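ADP-ribosylation factor guanine nucleotide-exchange factor SEC7 (PDB 4OIY) activates the small GTPase ARF1 at the trans-Golgi network by guanine nucleotide exchange, driving vesicle budding and Golgi traffic, this chain being its catalytic Sec7 domain. Local coordinates at residues L7-A11 and L12-I16; I27-L30 and I31-F35; M156-Q159 and E160-E163; F178-G181 and L182-I186. All blocks are in the same frame, centred on the assembly; numbering follows the deposited sequence.

Contact 1: L7-A11 and L12-I16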
loop_
_atom_site.group_PDB
_atom_site.type_symbol
_atom_site.label_atom_id
_atom_site.label_comp_id
_atom_site.label_asym_id
_atom_site.label_seq_id
_atom_site.Cartn_x
_atom_site.Cartn_y
_atom_site.Cartn_z
ATOM N N LEU A 7 12.814 -25.403 21.053
ATOM C CA LEU A 7 12.283 -25.469 19.691
ATOM C C LEU A 7 13.317 -25.018 18.659
ATOM O O LEU A 7 14.062 -24.060 18.881
ATOM C CB LEU A 7 11.029 -24.601 19.557
ATOM C CG LEU A 7 9.778 -25.026 20.337
ATOM C CD1 LEU A 7 8.767 -23.888 20.381
ATOM C CD2 LEU A 7 9.147 -26.270 19.729
ATOM N N ARG A 8 13.344 -25.717 17.531
ATOM C CA ARG A 8 14.178 -25.339 16.397
ATOM C C ARG A 8 13.326 -24.584 15.380
ATOM O O ARG A 8 12.185 -24.951 15.115
ATOM C CB ARG A 8 14.801 -26.585 15.749
ATOM C CG ARG A 8 16.192 -26.945 16.248
ATOM C CD ARG A 8 16.289 -27.083 17.754
ATOM N NE ARG A 8 17.551 -27.721 18.136
ATOM C CZ ARG A 8 17.888 -28.056 19.378
ATOM N NH1 ARG A 8 17.067 -27.815 20.394
ATOM N NH2 ARG A 8 19.047 -28.651 19.611
ATOM N N LYS A 9 13.887 -23.526 14.807
ATOM C CA LYS A 9 13.219 -22.769 13.754
ATOM C C LYS A 9 13.467 -23.422 12.402
ATOM O O LYS A 9 14.538 -23.979 12.170
ATOM C CB LYS A 9 13.769 -21.338 13.704
ATOM C CG LYS A 9 13.612 -20.539 14.984
ATOM C CD LYS A 9 14.284 -19.172 14.879
ATOM C CE LYS A 9 13.603 -18.249 13.878
ATOM N NZ LYS A 9 12.165 -18.009 14.190
ATOM N N THR A 10 12.495 -23.339 11.493
ATOM C CA THR A 10 12.732 -23.729 10.110
ATOM C C THR A 10 13.751 -22.783 9.474
ATOM O O THR A 10 13.961 -21.669 9.959
ATOM C CB THR A 10 11.464 -23.669 9.246
ATOM O OG1 THR A 10 10.932 -22.337 9.280
ATOM C CG2 THR A 10 10.402 -24.660 9.728
ATOM N N ALA A 11 14.366 -23.238 8.389
ATOM C CA ALA A 11 15.297 -22.426 7.611
ATOM C C ALA A 11 14.627 -21.145 7.108
ATOM O O ALA A 11 15.224 -20.066 7.160
ATOM C CB ALA A 11 15.842 -23.233 6.439
ATOM N N LEU A 12 13.391 -21.266 6.632
ATOM C CA LEU A 12 12.630 -20.105 6.163
ATOM C C LEU A 12 12.363 -19.126 7.299
ATOM O O LEU A 12 12.478 -17.921 7.107
ATOM C CB LEU A 12 11.305 -20.522 5.524
ATOM C CG LEU A 12 10.376 -19.404 5.023
ATOM C CD1 LEU A 12 11.067 -18.513 4.000
ATOM C CD2 LEU A 12 9.104 -19.996 4.436
ATOM N N SER A 13 11.997 -19.631 8.474
ATOM C CA SER A 13 11.732 -18.756 9.619
ATOM C C SER A 13 12.989 -18.000 10.044
ATOM O O SER A 13 12.926 -16.828 10.401
ATOM C CB SER A 13 11.141 -19.547 10.790
ATOM O OG SER A 13 9.854 -20.046 10.447
ATOM N N GLU A 14 14.139 -18.660 9.968
ATOM C CA GLU A 14 15.413 -17.991 10.223
ATOM C C GLU A 14 15.652 -16.846 9.233
ATOM O O GLU A 14 16.073 -15.766 9.640
ATOM C CB GLU A 14 16.570 -18.995 10.185
ATOM C CG GLU A 14 16.588 -19.930 11.389
ATOM C CD GLU A 14 17.623 -21.043 11.285
ATOM O OE1 GLU A 14 18.005 -21.420 10.159
ATOM O OE2 GLU A 14 18.048 -21.560 12.345
ATOM N N CYS A 15 15.361 -17.078 7.956
ATOM C CA CYS A 15 15.502 -16.041 6.920
ATOM C C CYS A 15 14.532 -14.876 7.127
ATOM O O CYS A 15 14.872 -13.718 6.863
ATOM C CB CYS A 15 15.266 -16.624 5.525
ATOM S SG CYS A 15 16.574 -17.698 4.890
ATOM N N ILE A 16 13.322 -15.188 7.581
ATOM C CA ILE A 16 12.320 -14.163 7.876
ATOM C C ILE A 16 12.798 -13.297 9.045
ATOM O O ILE A 16 12.626 -12.075 9.035
ATOM C CB ILE A 16 10.942 -14.806 8.162
ATOM C CG1 ILE A 16 10.359 -15.343 6.849
ATOM C CG2 ILE A 16 9.984 -13.811 8.816
ATOM C CD1 ILE A 16 9.136 -16.217 7.014
HETATM O O HOH W 1 11.116 -15.835 12.358
HETATM O O HOH W 2 16.979 -24.117 13.489
HETATM O O HOH W 3 9.900 -22.323 12.663
#
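Thr10 turns its hydroxyl back over the first turn of the helix that follows it, and Ser13 answers from that turn. With OG1 of Thr10 set between its own backbone N and carbonyl carbon (chi1 58°), the oxygen accepts the backbone N-H of Ser13 at 3.0 Å from N to OG1, the capping bond of a residue at the N-cap position. The Ser13 hydroxyl comes up beside it, its OG 2.8 Å from Thr10 OG1, and a water bridges Ser13 OG to the backbone N of Thr10. Behind the cap the first helical bond runs from Glu14 N to Thr10 O at 3.0 Å. Lys9 lies on the exposed flank: its chain, bent at its last two torsions, folds CE to 3.8 Å from Ser13 O, and one water joins NZ to that carbonyl. Lys9 CB meets Glu14 CG at 3.9 Å, while a second water links Lys9 O with Glu14 OE2. The contact thus starts helix 11-21, where the Sec7 domain passes from an extended lead into helix. Ala11 and Cys15 rest on Lys33, Leu12 on Phe35, and Cys15 reaches Val29 and Leu30 of helix 23-32.

Contact 2: I27-L30 and I31-F35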
loop_
_atom_site.group_PDB
_atom_site.type_symbol
_atom_site.label_atom_id
_atom_site.label_comp_id
_atom_site.label_asym_id
_atom_site.label_seq_id
_atom_site.Cartn_x
_atom_site.Cartn_y
_atom_site.Cartn_z
ATOM N N ILE A 27 18.173 -10.564 1.464
ATOM C CA ILE A 27 18.043 -10.883 0.041
ATOM C C ILE A 27 19.155 -11.846 -0.382
ATOM O O ILE A 27 18.848 -12.935 -0.860
ATOM C CB ILE A 27 17.988 -9.626 -0.867
ATOM C CG1 ILE A 27 16.817 -8.709 -0.479
ATOM C CG2 ILE A 27 17.888 -10.018 -2.340
ATOM C CD1 ILE A 27 15.451 -9.360 -0.502
ATOM N N PRO A 28 20.442 -11.472 -0.161
ATOM C CA PRO A 28 21.512 -12.397 -0.545
ATOM C C PRO A 28 21.514 -13.711 0.229
ATOM O O PRO A 28 22.081 -14.680 -0.265
ATOM C CB PRO A 28 22.796 -11.612 -0.234
ATOM C CG PRO A 28 22.383 -10.186 -0.187
ATOM C CD PRO A 28 20.994 -10.214 0.373
ATOM N N VAL A 29 20.912 -13.745 1.421
ATOM C CA VAL A 29 20.777 -14.986 2.201
ATOM C C VAL A 29 19.644 -15.874 1.683
ATOM O O VAL A 29 19.769 -17.097 1.656
ATOM C CB VAL A 29 20.530 -14.696 3.704
ATOM C CG1 VAL A 29 20.279 -15.987 4.477
ATOM C CG2 VAL A 29 21.703 -13.936 4.307
ATOM N N LEU A 30 18.527 -15.262 1.289
ATOM C CA LEU A 30 17.411 -15.997 0.704
ATOM C C LEU A 30 17.799 -16.691 -0.608
ATOM O O LEU A 30 17.342 -17.798 -0.877
ATOM C CB LEU A 30 16.219 -15.067 0.454
ATOM C CG LEU A 30 15.423 -14.622 1.685
ATOM C CD1 LEU A 30 14.654 -13.347 1.372
ATOM C CD2 LEU A 30 14.476 -15.721 2.147
ATOM N N ILE A 31 18.630 -16.027 -1.412
ATOM C CA ILE A 31 19.099 -16.594 -2.682
ATOM C C ILE A 31 20.071 -17.744 -2.399
ATOM O O ILE A 31 19.906 -18.840 -2.927
ATOM C CB ILE A 31 19.774 -15.526 -3.580
ATOM C CG1 ILE A 31 18.792 -14.389 -3.911
ATOM C CG2 ILE A 31 20.277 -16.154 -4.876
ATOM C CD1 ILE A 31 19.469 -13.114 -4.370
ATOM N N LYS A 32 21.063 -17.481 -1.549
ATOM C CA LYS A 32 22.028 -18.489 -1.082
ATOM C C LYS A 32 21.324 -19.774 -0.658
ATOM O O LYS A 32 21.739 -20.869 -1.039
ATOM C CB LYS A 32 22.861 -17.918 0.084
ATOM C CG LYS A 32 23.911 -18.850 0.685
ATOM C CD LYS A 32 23.399 -19.618 1.894
ATOM C CE LYS A 32 24.496 -20.468 2.517
ATOM N NZ LYS A 32 23.944 -21.661 3.223
ATOM N N LYS A 33 20.251 -19.630 0.118
ATOM C CA LYS A 33 19.524 -20.776 0.663
ATOM C C LYS A 33 18.421 -21.313 -0.253
ATOM O O LYS A 33 17.774 -22.304 0.079
ATOM C CB LYS A 33 18.949 -20.426 2.035
ATOM C CG LYS A 33 20.020 -20.154 3.080
ATOM C CD LYS A 33 19.450 -19.585 4.370
ATOM C CE LYS A 33 18.364 -20.469 4.969
ATOM N NZ LYS A 33 18.808 -21.871 5.209
ATOM N N GLY A 34 18.208 -20.663 -1.396
ATOM C CA GLY A 34 17.286 -21.160 -2.416
ATOM C C GLY A 34 15.834 -20.737 -2.272
ATOM O O GLY A 34 14.974 -21.209 -3.019
ATOM N N PHE A 35 15.551 -19.850 -1.323
ATOM C CA PHE A 35 14.186 -19.358 -1.116
ATOM C C PHE A 35 13.812 -18.261 -2.106
ATOM O O PHE A 35 12.631 -17.968 -2.289
ATOM C CB PHE A 35 14.012 -18.835 0.311
ATOM C CG PHE A 35 13.978 -19.915 1.348
ATOM C CD1 PHE A 35 12.963 -20.862 1.344
ATOM C CD2 PHE A 35 14.951 -19.986 2.335
ATOM C CE1 PHE A 35 12.923 -21.861 2.297
ATOM C CE2 PHE A 35 14.913 -20.984 3.292
ATOM C CZ PHE A 35 13.898 -21.922 3.273
#
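Leu30 and Phe35 meet where helix 23-32 ends in a Schellman motif, with Gly34 as the residue of positive phi (88°) that turns the chain out of the helix. A side chain at Gly34 would be jammed against the carbonyl oxygen of Lys33, so these backbone angles call for glycine.

The hydrogen bonds follow the last turns. Ile31 N points at Ile27 O almost straight down the carbonyl bond, with a C=O...N angle of 163°. One residue on, Lys32 N binds Pro28 O at 3.2 Å from well above the carbonyl plane, at the kink where Pro28, having no N-H, makes no bond to the preceding turn. Lys33 N to Val29 O is 3.0 Å long. The closing bond from Phe35 N to Leu30 O measures 2.8 Å but is weak, being bent to 129° at the hydrogen.

Apolar contacts line the sides of the helix. Ile27 CG2 lies 4.0 Å from Ile31 CD1, the two chains crossing at a slant. Val29 and Lys33 run alongside each other in the same direction, so that the aliphatic part of the lysine, at CD, lies 3.7 Å from Val29 CG1. Farther along the same lysine, CE comes in at the edge of the Phe35 ring, in its plane.

Leu36 packs on Ile27, Leu30 and Ile31, and Trp47 of helix 41-50 on Leu30. Crossing Phe35 at about a right angle, Leu30 puts its CD2 methyl 3.6 Å from Phe35 CB.

Contact 3: M156-Q159 and E160-E163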
loop_
_atom_site.group_PDB
_atom_site.type_symbol
_atom_site.label_atom_id
_atom_site.label_comp_id
_atom_site.label_asym_id
_atom_site.label_seq_id
_atom_site.Cartn_x
_atom_site.Cartn_y
_atom_site.Cartn_z
ATOM N N MET A 156 -15.094 13.096 10.652
ATOM C CA MET A 156 -15.307 13.879 9.445
ATOM C C MET A 156 -16.703 13.595 8.900
ATOM O O MET A 156 -17.088 12.440 8.753
ATOM C CB MET A 156 -14.263 13.516 8.390
ATOM C CG MET A 156 -14.283 14.430 7.175
ATOM S SD MET A 156 -13.117 13.928 5.894
ATOM C CE MET A 156 -11.559 14.127 6.748
ATOM N N SER A 157 -17.450 14.649 8.594
ATOM C CA SER A 157 -18.787 14.498 8.033
ATOM C C SER A 157 -18.684 14.234 6.547
ATOM O O SER A 157 -17.678 14.563 5.916
ATOM C CB SER A 157 -19.634 15.755 8.262
ATOM O OG SER A 157 -19.078 16.873 7.588
ATOM N N LEU A 158 -19.732 13.650 5.987
ATOM C CA LEU A 158 -19.807 13.493 4.540
ATOM C C LEU A 158 -19.655 14.840 3.835
ATOM O O LEU A 158 -18.924 14.940 2.858
ATOM C CB LEU A 158 -21.116 12.814 4.133
ATOM C CG LEU A 158 -21.420 12.754 2.634
ATOM C CD1 LEU A 158 -20.377 11.943 1.890
ATOM C CD2 LEU A 158 -22.797 12.169 2.400
ATOM N N GLN A 159 -20.321 15.880 4.330
ATOM C CA GLN A 159 -20.184 17.202 3.724
ATOM C C GLN A 159 -18.720 17.632 3.620
ATOM O O GLN A 159 -18.279 18.109 2.573
ATOM C CB GLN A 159 -21.009 18.255 4.484
ATOM C CG GLN A 159 -20.864 19.669 3.921
ATOM C CD GLN A 159 -21.300 19.795 2.470
ATOM O OE1 GLN A 159 -22.138 19.037 1.998
ATOM N NE2 GLN A 159 -20.729 20.760 1.759
ATOM N N GLU A 160 -17.961 17.448 4.697
ATOM C CA GLU A 160 -16.547 17.812 4.704
ATOM C C GLU A 160 -15.734 16.990 3.706
ATOM O O GLU A 160 -14.843 17.517 3.044
ATOM C CB GLU A 160 -15.970 17.689 6.112
ATOM C CG GLU A 160 -16.394 18.843 7.004
ATOM C CD GLU A 160 -16.174 18.585 8.480
ATOM O OE1 GLU A 160 -15.911 17.428 8.870
ATOM O OE2 GLU A 160 -16.278 19.559 9.260
ATOM N N PHE A 161 -16.056 15.707 3.594
ATOM C CA PHE A 161 -15.391 14.825 2.632
ATOM C C PHE A 161 -15.638 15.301 1.190
ATOM O O PHE A 161 -14.718 15.331 0.373
ATOM C CB PHE A 161 -15.855 13.390 2.846
ATOM C CG PHE A 161 -15.238 12.409 1.900
ATOM C CD1 PHE A 161 -13.874 12.145 1.941
ATOM C CD2 PHE A 161 -16.018 11.745 0.976
ATOM C CE1 PHE A 161 -13.303 11.235 1.070
ATOM C CE2 PHE A 161 -15.454 10.842 0.098
ATOM C CZ PHE A 161 -14.095 10.591 0.139
ATOM N N LEU A 162 -16.873 15.691 0.886
ATOM C CA LEU A 162 -17.202 16.272 -0.418
ATOM C C LEU A 162 -16.394 17.532 -0.677
ATOM O O LEU A 162 -15.817 17.698 -1.754
ATOM C CB LEU A 162 -18.697 16.590 -0.516
ATOM C CG LEU A 162 -19.648 15.410 -0.347
ATOM C CD1 LEU A 162 -21.077 15.921 -0.357
ATOM C CD2 LEU A 162 -19.450 14.334 -1.405
ATOM N N GLU A 163 -16.324 18.417 0.318
ATOM C CA GLU A 163 -15.568 19.664 0.170
ATOM C C GLU A 163 -14.083 19.421 -0.113
ATOM O O GLU A 163 -13.474 20.101 -0.945
ATOM C CB GLU A 163 -15.716 20.527 1.418
ATOM C CG GLU A 163 -17.113 21.097 1.605
ATOM C CD GLU A 163 -17.308 21.735 2.963
ATOM O OE1 GLU A 163 -16.299 21.997 3.651
ATOM O OE2 GLU A 163 -18.477 21.973 3.340
#
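Ser157 and Glu160 grip each other reciprocally in a capping box: each side chain bonds to the backbone N-H of the other residue. The hydroxyl of Ser157, placed between its own N and carbonyl carbon (chi1 63°), accepts Glu160 N at 3.2 Å from N to OG. In return Ser157 N donates to Glu160 OE1 over 3.2 Å, a nearly straight bond of 168° at the hydrogen, although OE1 is approached from above the carboxylate plane and not within it. Two N-H groups at the start of helix 158-164, ahead of any helical carbonyl partner, are thereby satisfied. Replacing this serine with an alanine removes the hydroxyl and would probably leave the N-H of Glu160 without its capping acceptor, and half of the box with it.

A second polar pair lies one turn along. Gln159 NE2 donates to the anti lone pair of Glu163 OE2 at 3.0 Å, and the acceptor sits in the amide plane; the two chains cross at about a right angle, and amide and carboxylate are turned 65° apart.

Apolar groups take the inner side. Met156 SD touches Phe161 CB at 4.1 Å and sits at the edge of the phenylalanine ring, near its plane, as does Leu158 CD1, which also lies 4.2 Å from Leu162 CD2. Helix 130-148 packs on Met156 and Phe161, helix 176-188 on Leu158 and Leu162.

With Glu160 lying at the positive end of the helix dipole, its carboxylate is likely to be stabilised in the charged form, and the N-H of Gln159 probably helps to stabilise the negative charge on Glu163 OE2.

Contact 4: F178-G181 and L182-I186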
loop_
_atom_site.group_PDB
_atom_site.type_symbol
_atom_site.label_atom_id
_atom_site.label_comp_id
_atom_site.label_asym_id
_atom_site.label_seq_id
_atom_site.Cartn_x
_atom_site.Cartn_y
_atom_site.Cartn_z
ATOM N N PHE A 178 -21.190 9.405 -6.185
ATOM C CA PHE A 178 -19.975 8.597 -6.273
ATOM C C PHE A 178 -19.155 8.728 -4.995
ATOM O O PHE A 178 -18.731 7.733 -4.421
ATOM C CB PHE A 178 -19.140 9.011 -7.484
ATOM C CG PHE A 178 -17.816 8.321 -7.571
ATOM C CD1 PHE A 178 -17.733 7.005 -7.988
ATOM C CD2 PHE A 178 -16.655 8.987 -7.225
ATOM C CE1 PHE A 178 -16.513 6.368 -8.067
ATOM C CE2 PHE A 178 -15.425 8.355 -7.296
ATOM C CZ PHE A 178 -15.353 7.044 -7.716
ATOM N N LEU A 179 -18.947 9.964 -4.557
ATOM C CA LEU A 179 -18.188 10.210 -3.333
ATOM C C LEU A 179 -18.918 9.689 -2.097
ATOM O O LEU A 179 -18.286 9.141 -1.197
ATOM C CB LEU A 179 -17.860 11.698 -3.179
ATOM C CG LEU A 179 -16.809 12.260 -4.148
ATOM C CD1 LEU A 179 -16.626 13.756 -3.940
ATOM C CD2 LEU A 179 -15.469 11.543 -3.990
ATOM N N GLU A 180 -20.242 9.843 -2.052
ATOM C CA GLU A 180 -21.014 9.319 -0.919
ATOM C C GLU A 180 -20.837 7.802 -0.801
ATOM O O GLU A 180 -20.708 7.275 0.298
ATOM C CB GLU A 180 -22.494 9.662 -1.047
ATOM C CG GLU A 180 -23.316 9.218 0.156
ATOM C CD GLU A 180 -24.725 9.779 0.165
ATOM O OE1 GLU A 180 -25.523 9.327 1.013
ATOM O OE2 GLU A 180 -25.035 10.677 -0.649
ATOM N N GLY A 181 -20.823 7.107 -1.939
ATOM C CA GLY A 181 -20.576 5.677 -1.967
ATOM C C GLY A 181 -19.249 5.311 -1.327
ATOM O O GLY A 181 -19.181 4.435 -0.488
ATOM N N LEU A 182 -18.193 6.015 -1.716
ATOM C CA LEU A 182 -16.875 5.741 -1.150
ATOM C C LEU A 182 -16.827 6.052 0.347
ATOM O O LEU A 182 -16.236 5.293 1.117
ATOM C CB LEU A 182 -15.789 6.532 -1.882
ATOM C CG LEU A 182 -15.631 6.281 -3.385
ATOM C CD1 LEU A 182 -14.479 7.109 -3.931
ATOM C CD2 LEU A 182 -15.427 4.806 -3.667
ATOM N N PHE A 183 -17.434 7.167 0.743
ATOM C CA PHE A 183 -17.541 7.531 2.151
ATOM C C PHE A 183 -18.131 6.380 2.965
ATOM O O PHE A 183 -17.577 5.972 3.993
ATOM C CB PHE A 183 -18.411 8.779 2.301
ATOM C CG PHE A 183 -18.594 9.224 3.721
ATOM C CD1 PHE A 183 -19.584 8.666 4.510
ATOM C CD2 PHE A 183 -17.798 10.226 4.252
ATOM C CE1 PHE A 183 -19.756 9.079 5.822
ATOM C CE2 PHE A 183 -17.980 10.657 5.555
ATOM C CZ PHE A 183 -18.955 10.075 6.341
ATOM N N ASN A 184 -19.242 5.836 2.485
ATOM C CA ASN A 184 -19.905 4.740 3.193
ATOM C C ASN A 184 -19.074 3.459 3.225
ATOM O O ASN A 184 -19.074 2.746 4.229
ATOM C CB ASN A 184 -21.296 4.485 2.602
ATOM C CG ASN A 184 -22.268 5.611 2.899
ATOM O OD1 ASN A 184 -22.082 6.373 3.845
ATOM N ND2 ASN A 184 -23.313 5.717 2.090
ATOM N N GLU A 185 -18.341 3.179 2.150
ATOM C CA GLU A 185 -17.436 2.033 2.134
ATOM C C GLU A 185 -16.409 2.138 3.258
ATOM O O GLU A 185 -16.172 1.169 3.985
ATOM C CB GLU A 185 -16.730 1.902 0.783
ATOM C CG GLU A 185 -17.660 1.452 -0.335
ATOM C CD GLU A 185 -16.925 1.068 -1.602
ATOM O OE1 GLU A 185 -15.854 0.447 -1.508
ATOM O OE2 GLU A 185 -17.432 1.368 -2.706
ATOM N N ILE A 186 -15.821 3.322 3.415
ATOM C CA ILE A 186 -14.849 3.550 4.480
ATOM C C ILE A 186 -15.533 3.485 5.839
ATOM O O ILE A 186 -15.029 2.829 6.746
ATOM C CB ILE A 186 -14.131 4.907 4.320
ATOM C CG1 ILE A 186 -13.248 4.904 3.063
ATOM C CG2 ILE A 186 -13.308 5.241 5.568
ATOM C CD1 ILE A 186 -11.969 4.108 3.186
#
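Phe178 CG stands anti to the backbone N (chi1 174°) while Leu182 CG sits anti to its carbonyl carbon (chi1 -60°), and these two torsions swing the side chains into one another a turn apart. Leu182 lays its CG over one face of the Phe178 ring, and its CD1 methyl lies 3.7 Å from Phe178 CE2. Backbone bonds fix the spacing: Leu182 N to Phe178 O is 3.2 Å, and Phe183 N to Leu179 O is 2.9 Å.

All this lies within helix 176-188 of the all-helical Sec7 domain. Its apolar residues meet several helices: Leu182 rests on Leu136 and Val89, Phe183 on Leu143 and Leu158, and Leu179 on Leu162.

On the polar flank Glu180 and Asn184 run side by side, carboxylate and amide planes 79° apart, with Glu180 CG 4.0 Å from Asn184 ND2. The other end of that amide, OD1, lies at the edge of the Phe183 ring, in its plane. The carboxylate of Glu180 has its salt-bridge partner in Arg176. Replacing this asparagine with an alanine takes away the amide and would probably leave that ring edge without its polar neighbour. Glu185 N meets Gly181 O at 3.0 Å, and the Glu185 carboxylate reaches Ser87 through OE1.

In the fold
The four contacts form two pairs at opposite sides of the Sec7 domain's centre. Contacts 1 and 2 come first along the chain, on the consecutive helices 11-21 and 23-32; their centres lie 13 Å apart and they touch, Cys15 CB meeting Leu30 CD2 at 3.6 Å. Contacts 3 and 4 follow much later, on helices 158-164 and 176-188, with centres 11 Å apart and Leu162 CD2 3.6 Å from Leu179 CB. Between the pairs, centres are 43 to 49 Å apart and nearest atoms about 29 to 35 Å. Each pair therefore joins neighbouring helices locally, one near each end of an elongated all-helical domain, and the intervening helices link them.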